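Long-range contact in DNA polymerase (PDB 5MDN), which probably catalyses template-directed DNA synthesis, adding deoxyribonucleotides from their triphosphates to a growing DNA chain, as a member of the type-B polymerase family: residues A[591-605]-A[608-619]. Sequence-based numbering, arbitrary orientation.
Sequences KDYERVLFTEAKKRY and LLRDGRIDIVGF
Tyr593 and Asp615 reach for each other from opposite directions: the tyrosine sets CG anti to its carbonyl carbon (chi1 -69°), while the aspartate holds CG between its backbone N and carbonyl carbon (chi1 53°). Tyr593 OH donates to Asp615 OD1 at 3.1 Å, on the syn side but somewhat out of the carboxylate plane, which stands almost perpendicular to the ring. Lys591 NZ forms a salt bridge with Asp615 OD2 (3.3 Å), its hydrogen bond weak, and pairs with Glu287; its CB lies over one face of the Tyr593 ring, toward the rim. A tyrosine suits this buried place because CE1 packs against Leu609 CD2 at 3.6 Å while its hydroxyl serves the acid. A leucine here would probably deprive Asp615 OD1 of that donor.

At the corner, Glu594 N bonds to Leu608 O (2.6 Å) and Leu608 N to Arg595 O (2.9 Å). In the turn from Leu609 to Gly612, Arg610 turns its guanidinium edge to Asp592 in a salt bridge, the NE to OD2 hydrogen bond weak at 3.3 Å, and reaches Asp415 through NH2; Glu594 CA and CB lie over one guanidinium face.

Val617 N meets Tyr605 O at 2.9 Å. Beta-branched valine favours extended backbone; its CB makes a CH-pi contact over the Tyr605 ring and CG2 rests against CZ. Arg604 lays CD beside Val617 O, with Gly618 O over one guanidinium face; Gly618's backbone angles suit glycine, since a CB would press on the preceding carbonyl.

Strands 595-598, 605-609 and 614-617 thus form an antiparallel meander, to which Lys591, Asp592 and Tyr593 tie the neighbouring sheet. Asp615 meets Tyr593 through OD1 and, more weakly, Lys591 and Tyr299 through OD2, probably favouring its charged form.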
ATOM      1  N   LYS A 591      17.627   5.810 -10.522  1.00 68.40           N
ATOM      2  CA  LYS A 591      17.732   4.704 -11.462  1.00 64.84           C
ATOM      3  C   LYS A 591      18.840   4.981 -12.466  1.00 61.12           C
ATOM      4  O   LYS A 591      19.022   6.121 -12.903  1.00 61.34           O
ATOM      5  CB  LYS A 591      16.407   4.469 -12.203  1.00 65.72           C
ATOM      6  CG  LYS A 591      15.262   4.020 -11.312  1.00 69.84           C
ATOM      7  CD  LYS A 591      15.497   2.625 -10.760  1.00 73.37           C
ATOM      8  CE  LYS A 591      14.427   2.250  -9.747  1.00 71.06           C
ATOM      9  NZ  LYS A 591      13.146   1.886 -10.411  1.00 68.91           N
ATOM     10  N   ASP A 592      19.576   3.932 -12.828  1.00 61.29           N
ATOM     11  CA  ASP A 592      20.584   3.985 -13.885  1.00 63.06           C
ATOM     12  C   ASP A 592      20.099   3.072 -15.006  1.00 58.85           C
ATOM     13  O   ASP A 592      20.273   1.851 -14.941  1.00 56.53           O
ATOM     14  CB  ASP A 592      21.958   3.563 -13.365  1.00 67.76           C
ATOM     15  CG  ASP A 592      23.035   3.623 -14.437  1.00 73.66           C
ATOM     16  OD1 ASP A 592      22.774   4.183 -15.524  1.00 81.35           O
ATOM     17  OD2 ASP A 592      24.149   3.114 -14.190  1.00 71.90           O
ATOM     18  N   TYR A 593      19.496   3.665 -16.032  1.00 61.33           N
ATOM     19  CA  TYR A 593      18.936   2.908 -17.143  1.00 62.67           C
ATOM     20  C   TYR A 593      19.950   2.784 -18.274  1.00 65.60           C
ATOM     21  O   TYR A 593      20.599   3.767 -18.647  1.00 66.53           O
ATOM     22  CB  TYR A 593      17.665   3.577 -17.663  1.00 59.18           C
ATOM     23  CG  TYR A 593      16.483   3.517 -16.723  1.00 58.21           C
ATOM     24  CD1 TYR A 593      15.957   2.299 -16.313  1.00 58.75           C
ATOM     25  CD2 TYR A 593      15.883   4.680 -16.261  1.00 58.75           C
ATOM     26  CE1 TYR A 593      14.870   2.242 -15.460  1.00 58.81           C
ATOM     27  CE2 TYR A 593      14.797   4.634 -15.409  1.00 59.01           C
ATOM     28  CZ  TYR A 593      14.295   3.413 -15.012  1.00 59.77           C
ATOM     29  OH  TYR A 593      13.214   3.363 -14.162  1.00 61.73           O
ATOM     30  N   GLU A 594      20.081   1.571 -18.813  1.00 66.95           N
ATOM     31  CA  GLU A 594      20.870   1.384 -20.025  1.00 65.65           C
ATOM     32  C   GLU A 594      20.174   2.009 -21.229  1.00 65.31           C
ATOM     33  O   GLU A 594      20.830   2.590 -22.101  1.00 64.10           O
ATOM     34  CB  GLU A 594      21.125  -0.105 -20.255  1.00 66.08           C
ATOM     35  CG  GLU A 594      22.064  -0.411 -21.407  1.00 68.30           C
ATOM     36  CD  GLU A 594      22.386  -1.890 -21.510  1.00 70.56           C
ATOM     37  OE1 GLU A 594      22.018  -2.644 -20.585  1.00 74.06           O
ATOM     38  OE2 GLU A 594      23.006  -2.299 -22.514  1.00 72.29           O
ATOM     39  N   ARG A 595      18.849   1.896 -21.292  1.00 61.73           N
ATOM     40  CA  ARG A 595      18.062   2.491 -22.362  1.00 62.32           C
ATOM     41  C   ARG A 595      16.662   2.785 -21.840  1.00 60.26           C
ATOM     42  O   ARG A 595      16.164   2.106 -20.940  1.00 61.30           O
ATOM     43  CB  ARG A 595      18.026   1.578 -23.596  1.00 63.64           C
ATOM     44  CG  ARG A 595      18.060   2.327 -24.920  1.00 64.29           C
ATOM     45  CD  ARG A 595      18.620   1.492 -26.068  1.00 65.14           C
ATOM     46  NE  ARG A 595      20.021   1.130 -25.862  1.00 66.80           N
ATOM     47  CZ  ARG A 595      20.453  -0.092 -25.567  1.00 69.67           C
ATOM     48  NH1 ARG A 595      19.597  -1.096 -25.444  1.00 71.10           N
ATOM     49  NH2 ARG A 595      21.751  -0.309 -25.403  1.00 70.88           N
ATOM     50  N   VAL A 596      16.031   3.803 -22.422  1.00 61.07           N
ATOM     51  CA  VAL A 596      14.716   4.278 -21.996  1.00 60.61           C
ATOM     52  C   VAL A 596      13.880   4.563 -23.235  1.00 59.45           C
ATOM     53  O   VAL A 596      14.390   5.068 -24.240  1.00 56.81           O
ATOM     54  CB  VAL A 596      14.814   5.545 -21.112  1.00 60.93           C
ATOM     55  CG1 VAL A 596      13.432   6.095 -20.785  1.00 59.66           C
ATOM     56  CG2 VAL A 596      15.562   5.251 -19.834  1.00 61.00           C
ATOM     57  N   LEU A 597      12.593   4.233 -23.162  1.00 61.36           N
ATOM     58  CA  LEU A 597      11.654   4.445 -24.258  1.00 65.16           C
ATOM     59  C   LEU A 597      10.470   5.262 -23.753  1.00 67.61           C
ATOM     60  O   LEU A 597       9.657   4.763 -22.969  1.00 67.74           O
ATOM     61  CB  LEU A 597      11.190   3.111 -24.832  1.00 65.35           C
ATOM     62  CG  LEU A 597       9.983   3.153 -25.766  1.00 65.34           C
ATOM     63  CD1 LEU A 597      10.292   3.934 -27.035  1.00 66.21           C
ATOM     64  CD2 LEU A 597       9.558   1.738 -26.087  1.00 66.90           C
ATOM     65  N   PHE A 598      10.371   6.509 -24.209  1.00 69.38           N
ATOM     66  CA  PHE A 598       9.193   7.333 -23.970  1.00 72.99           C
ATOM     67  C   PHE A 598       8.220   7.144 -25.127  1.00 79.98           C
ATOM     68  O   PHE A 598       8.556   7.433 -26.282  1.00 87.24           O
ATOM     69  CB  PHE A 598       9.571   8.807 -23.826  1.00 70.29           C
ATOM     70  CG  PHE A 598      10.042   9.188 -22.450  1.00 67.21           C
ATOM     71  CD1 PHE A 598      11.383   9.108 -22.109  1.00 65.77           C
ATOM     72  CD2 PHE A 598       9.141   9.641 -21.499  1.00 65.35           C
ATOM     73  CE1 PHE A 598      11.814   9.466 -20.842  1.00 64.51           C
ATOM     74  CE2 PHE A 598       9.564  10.001 -20.234  1.00 65.58           C
ATOM     75  CZ  PHE A 598      10.902   9.912 -19.904  1.00 63.99           C
ATOM     76  N   THR A 599       7.019   6.658 -24.821  1.00 76.56           N
ATOM     77  CA  THR A 599       6.005   6.451 -25.848  1.00 83.84           C
ATOM     78  C   THR A 599       5.170   7.701 -26.095  1.00 89.38           C
ATOM     79  O   THR A 599       4.766   7.961 -27.235  1.00 94.53           O
ATOM     80  CB  THR A 599       5.088   5.285 -25.462  1.00 83.11           C
ATOM     81  OG1 THR A 599       4.411   5.590 -24.236  1.00 81.86           O
ATOM     82  CG2 THR A 599       5.898   4.008 -25.287  1.00 80.09           C
ATOM     83  N   GLU A 600       4.902   8.479 -25.051  1.00 86.56           N
ATOM     84  CA  GLU A 600       4.111   9.694 -25.156  1.00 86.34           C
ATOM     85  C   GLU A 600       4.847  10.825 -24.453  1.00 84.64           C
ATOM     86  O   GLU A 600       5.888  10.622 -23.823  1.00 86.35           O
ATOM     87  CB  GLU A 600       2.717   9.486 -24.544  1.00 89.84           C
ATOM     88  CG  GLU A 600       1.950   8.340 -25.186  1.00 92.66           C
ATOM     89  CD  GLU A 600       0.729   7.913 -24.391  1.00 97.12           C
ATOM     90  OE1 GLU A 600       0.426   8.541 -23.352  1.00101.60           O
ATOM     91  OE2 GLU A 600       0.076   6.932 -24.815  1.00 98.00           O
ATOM     92  N   ALA A 601       4.291  12.031 -24.554  1.00 83.69           N
ATOM     93  CA  ALA A 601       4.909  13.209 -23.947  1.00 85.84           C
ATOM     94  C   ALA A 601       4.509  13.377 -22.488  1.00 87.31           C
ATOM     95  O   ALA A 601       4.220  14.486 -22.033  1.00 86.01           O
ATOM     96  CB  ALA A 601       4.547  14.449 -24.755  1.00 85.08           C
ATOM     97  N   LYS A 602       4.490  12.280 -21.731  1.00 86.02           N
ATOM     98  CA  LYS A 602       4.191  12.298 -20.303  1.00 87.27           C
ATOM     99  C   LYS A 602       5.216  11.428 -19.589  1.00 87.50           C
ATOM    100  O   LYS A 602       6.253  11.086 -20.167  1.00 90.10           O
ATOM    101  CB  LYS A 602       2.758  11.814 -20.043  1.00 87.65           C
ATOM    102  CG  LYS A 602       2.025  11.403 -21.315  1.00 89.06           C
ATOM    103  CD  LYS A 602       0.666  10.776 -21.054  1.00 87.00           C
ATOM    104  CE  LYS A 602      -0.465  11.791 -21.139  1.00 86.24           C
ATOM    105  NZ  LYS A 602      -1.782  11.155 -20.814  1.00 86.52           N
ATOM    106  N   LYS A 603       4.951  11.073 -18.333  1.00 84.38           N
ATOM    107  CA  LYS A 603       5.778  10.087 -17.636  1.00 82.10           C
ATOM    108  C   LYS A 603       5.244   8.677 -17.904  1.00 78.91           C
ATOM    109  O   LYS A 603       4.828   7.938 -17.014  1.00 77.67           O
ATOM    110  CB  LYS A 603       5.849  10.393 -16.145  1.00 81.43           C
ATOM    111  CG  LYS A 603       6.891   9.549 -15.407  1.00 80.01           C
ATOM    112  CD  LYS A 603       6.991   9.871 -13.927  1.00 81.74           C
ATOM    113  CE  LYS A 603       7.948   8.911 -13.228  1.00 82.57           C
ATOM    114  NZ  LYS A 603       9.370   9.085 -13.647  1.00 84.43           N
ATOM    115  N   ARG A 604       5.257   8.322 -19.184  1.00 75.79           N
ATOM    116  CA  ARG A 604       4.894   6.990 -19.657  1.00 74.43           C
ATOM    117  C   ARG A 604       6.121   6.435 -20.369  1.00 64.79           C
ATOM    118  O   ARG A 604       6.428   6.844 -21.494  1.00 66.41           O
ATOM    119  CB  ARG A 604       3.680   7.044 -20.579  1.00 80.85           C
ATOM    120  CG  ARG A 604       3.323   5.704 -21.184  1.00 89.22           C
ATOM    121  CD  ARG A 604       2.983   4.726 -20.083  1.00 95.67           C
ATOM    122  NE  ARG A 604       2.518   3.430 -20.569  1.00 98.40           N
ATOM    123  CZ  ARG A 604       3.302   2.367 -20.721  1.00 96.99           C
ATOM    124  NH1 ARG A 604       4.594   2.439 -20.425  1.00 94.44           N
ATOM    125  NH2 ARG A 604       2.795   1.226 -21.167  1.00 96.94           N
ATOM    126  N   TYR A 605       6.826   5.510 -19.720  1.00 73.36           N
ATOM    127  CA  TYR A 605       8.079   5.028 -20.273  1.00 65.11           C
ATOM    128  C   TYR A 605       8.372   3.627 -19.761  1.00 61.88           C
ATOM    129  O   TYR A 605       7.820   3.176 -18.753  1.00 59.77           O
ATOM    130  CB  TYR A 605       9.247   5.968 -19.929  1.00 60.68           C
ATOM    131  CG  TYR A 605       9.639   5.961 -18.466  1.00 58.01           C
ATOM    132  CD1 TYR A 605       8.990   6.776 -17.550  1.00 56.19           C
ATOM    133  CD2 TYR A 605      10.667   5.145 -18.007  1.00 57.90           C
ATOM    134  CE1 TYR A 605       9.346   6.775 -16.216  1.00 56.67           C
ATOM    135  CE2 TYR A 605      11.030   5.135 -16.674  1.00 57.22           C
ATOM    136  CZ  TYR A 605      10.367   5.952 -15.782  1.00 57.06           C
ATOM    137  OH  TYR A 605      10.727   5.945 -14.453  1.00 56.09           O
ATOM    138  N   LEU A 608      15.399  -0.014 -19.096  1.00 57.01           N
ATOM    139  CA  LEU A 608      16.214  -1.219 -18.973  1.00 58.85           C
ATOM    140  C   LEU A 608      17.337  -0.937 -17.984  1.00 60.35           C
ATOM    141  O   LEU A 608      18.217  -0.114 -18.254  1.00 60.13           O
ATOM    142  CB  LEU A 608      16.765  -1.641 -20.334  1.00 60.74           C
ATOM    143  CG  LEU A 608      17.752  -2.808 -20.369  1.00 61.49           C
ATOM    144  CD1 LEU A 608      17.118  -4.075 -19.821  1.00 62.70           C
ATOM    145  CD2 LEU A 608      18.260  -3.030 -21.786  1.00 61.02           C
ATOM    146  N   LEU A 609      17.304  -1.619 -16.843  1.00 61.26           N
ATOM    147  CA  LEU A 609      18.325  -1.448 -15.824  1.00 63.13           C
ATOM    148  C   LEU A 609      19.589  -2.220 -16.194  1.00 66.80           C
ATOM    149  O   LEU A 609      19.578  -3.115 -17.044  1.00 66.73           O
ATOM    150  CB  LEU A 609      17.809  -1.907 -14.459  1.00 62.96           C
ATOM    151  CG  LEU A 609      16.618  -1.138 -13.882  1.00 60.40           C
ATOM    152  CD1 LEU A 609      16.012  -1.892 -12.710  1.00 59.78           C
ATOM    153  CD2 LEU A 609      17.045   0.258 -13.459  1.00 59.23           C
ATOM    154  N   ARG A 610      20.695  -1.850 -15.542  1.00 66.75           N
ATOM    155  CA  ARG A 610      21.981  -2.468 -15.844  1.00 68.94           C
ATOM    156  C   ARG A 610      21.972  -3.969 -15.570  1.00 71.66           C
ATOM    157  O   ARG A 610      22.661  -4.727 -16.263  1.00 77.36           O
ATOM    158  CB  ARG A 610      23.090  -1.792 -15.037  1.00 69.38           C
ATOM    159  CG  ARG A 610      23.271  -0.313 -15.337  1.00 71.50           C
ATOM    160  CD  ARG A 610      23.916  -0.093 -16.696  1.00 71.07           C
ATOM    161  NE  ARG A 610      24.059   1.326 -17.013  1.00 69.39           N
ATOM    162  CZ  ARG A 610      24.436   1.795 -18.198  1.00 67.65           C
ATOM    163  NH1 ARG A 610      24.713   0.957 -19.189  1.00 65.75           N
ATOM    164  NH2 ARG A 610      24.542   3.102 -18.392  1.00 66.31           N
ATOM    165  N   ASP A 611      21.208  -4.416 -14.575  1.00 69.27           N
ATOM    166  CA  ASP A 611      21.119  -5.838 -14.267  1.00 67.98           C
ATOM    167  C   ASP A 611      20.189  -6.598 -15.206  1.00 65.51           C
ATOM    168  O   ASP A 611      20.057  -7.819 -15.065  1.00 67.28           O
ATOM    169  CB  ASP A 611      20.671  -6.038 -12.814  1.00 70.57           C
ATOM    170  CG  ASP A 611      19.281  -5.493 -12.543  1.00 71.97           C
ATOM    171  OD1 ASP A 611      18.728  -4.786 -13.412  1.00 66.74           O
ATOM    172  OD2 ASP A 611      18.739  -5.773 -11.453  1.00 75.77           O
ATOM    173  N   GLY A 612      19.543  -5.915 -16.151  1.00 64.20           N
ATOM    174  CA  GLY A 612      18.687  -6.552 -17.128  1.00 65.45           C
ATOM    175  C   GLY A 612      17.202  -6.450 -16.847  1.00 64.10           C
ATOM    176  O   GLY A 612      16.401  -6.765 -17.735  1.00 62.29           O
ATOM    177  N   ARG A 613      16.812  -6.022 -15.649  1.00 63.73           N
ATOM    178  CA  ARG A 613      15.397  -5.892 -15.325  1.00 65.15           C
ATOM    179  C   ARG A 613      14.779  -4.707 -16.056  1.00 67.25           C
ATOM    180  O   ARG A 613      15.330  -3.602 -16.057  1.00 70.27           O
ATOM    181  CB  ARG A 613      15.208  -5.725 -13.818  1.00 65.06           C
ATOM    182  CG  ARG A 613      15.383  -6.995 -13.009  1.00 66.47           C
ATOM    183  CD  ARG A 613      15.161  -6.708 -11.535  1.00 65.09           C
ATOM    184  NE  ARG A 613      16.129  -5.737 -11.031  1.00 65.29           N
ATOM    185  CZ  ARG A 613      15.902  -4.906 -10.019  1.00 61.98           C
ATOM    186  NH1 ARG A 613      14.734  -4.925  -9.392  1.00 63.77           N
ATOM    187  NH2 ARG A 613      16.845  -4.058  -9.631  1.00 59.31           N
ATOM    188  N   ILE A 614      13.641  -4.945 -16.688  1.00 67.71           N
ATOM    189  CA  ILE A 614      12.818  -3.883 -17.255  1.00 66.31           C
ATOM    190  C   ILE A 614      11.781  -3.473 -16.215  1.00 63.07           C
ATOM    191  O   ILE A 614      11.201  -4.324 -15.529  1.00 62.70           O
ATOM    192  CB  ILE A 614      12.145  -4.340 -18.567  1.00 68.20           C
ATOM    193  CG1 ILE A 614      13.162  -4.508 -19.707  1.00 70.31           C
ATOM    194  CG2 ILE A 614      11.040  -3.379 -18.991  1.00 69.30           C
ATOM    195  CD1 ILE A 614      13.909  -5.832 -19.691  1.00 71.87           C
ATOM    196  N   ASP A 615      11.537  -2.169 -16.094  1.00 63.26           N
ATOM    197  CA  ASP A 615      10.402  -1.673 -15.332  1.00 65.10           C
ATOM    198  C   ASP A 615       9.625  -0.668 -16.169  1.00 62.92           C
ATOM    199  O   ASP A 615      10.186   0.027 -17.020  1.00 60.97           O
ATOM    200  CB  ASP A 615      10.828  -1.058 -13.976  1.00 65.85           C
ATOM    201  CG  ASP A 615      11.906   0.015 -14.106  1.00 65.67           C
ATOM    202  OD1 ASP A 615      11.967   0.722 -15.133  1.00 68.96           O
ATOM    203  OD2 ASP A 615      12.697   0.160 -13.149  1.00 64.77           O
ATOM    204  N   ILE A 616       8.318  -0.622 -15.935  1.00 70.87           N
ATOM    205  CA  ILE A 616       7.385   0.083 -16.805  1.00 69.02           C
ATOM    206  C   ILE A 616       6.551   1.022 -15.948  1.00 69.00           C
ATOM    207  O   ILE A 616       5.967   0.600 -14.945  1.00 66.59           O
ATOM    208  CB  ILE A 616       6.480  -0.893 -17.582  1.00 65.51           C
ATOM    209  CG1 ILE A 616       7.332  -1.845 -18.426  1.00 63.75           C
ATOM    210  CG2 ILE A 616       5.503  -0.129 -18.461  1.00 66.14           C
ATOM    211  CD1 ILE A 616       6.547  -2.947 -19.098  1.00 64.44           C
ATOM    212  N   VAL A 617       6.496   2.292 -16.340  1.00 65.86           N
ATOM    213  CA  VAL A 617       5.816   3.331 -15.577  1.00 69.24           C
ATOM    214  C   VAL A 617       4.738   3.942 -16.459  1.00 70.85           C
ATOM    215  O   VAL A 617       4.995   4.269 -17.623  1.00 74.56           O
ATOM    216  CB  VAL A 617       6.798   4.414 -15.088  1.00 69.19           C
ATOM    217  CG1 VAL A 617       6.051   5.504 -14.327  1.00 71.66           C
ATOM    218  CG2 VAL A 617       7.883   3.797 -14.223  1.00 67.93           C
ATOM    219  N   GLY A 618       3.539   4.095 -15.906  1.00 76.06           N
ATOM    220  CA  GLY A 618       2.401   4.552 -16.673  1.00 78.46           C
ATOM    221  C   GLY A 618       1.595   3.412 -17.275  1.00 84.43           C
ATOM    222  O   GLY A 618       2.069   2.291 -17.447  1.00 85.28           O
ATOM    223  N   PHE A 619       0.344   3.721 -17.603  1.00 91.96           N
ATOM    224  CA  PHE A 619      -0.605   2.714 -18.066  1.00 96.34           C
ATOM    225  C   PHE A 619      -0.280   2.263 -19.487  1.00 99.74           C
ATOM    226  O   PHE A 619       0.584   1.412 -19.697  1.00100.71           O
ATOM    227  CB  PHE A 619      -2.033   3.259 -18.012  1.00 97.21           C
ATOM    228  CG  PHE A 619      -3.087   2.194 -17.948  1.00 96.07           C
ATOM    229  CD1 PHE A 619      -3.495   1.688 -16.727  1.00 94.61           C
ATOM    230  CD2 PHE A 619      -3.672   1.699 -19.103  1.00 96.24           C
ATOM    231  CE1 PHE A 619      -4.467   0.711 -16.653  1.00 94.46           C
ATOM    232  CE2 PHE A 619      -4.648   0.719 -19.037  1.00 94.59           C
ATOM    233  CZ  PHE A 619      -5.044   0.224 -17.810  1.00 92.99           C
TER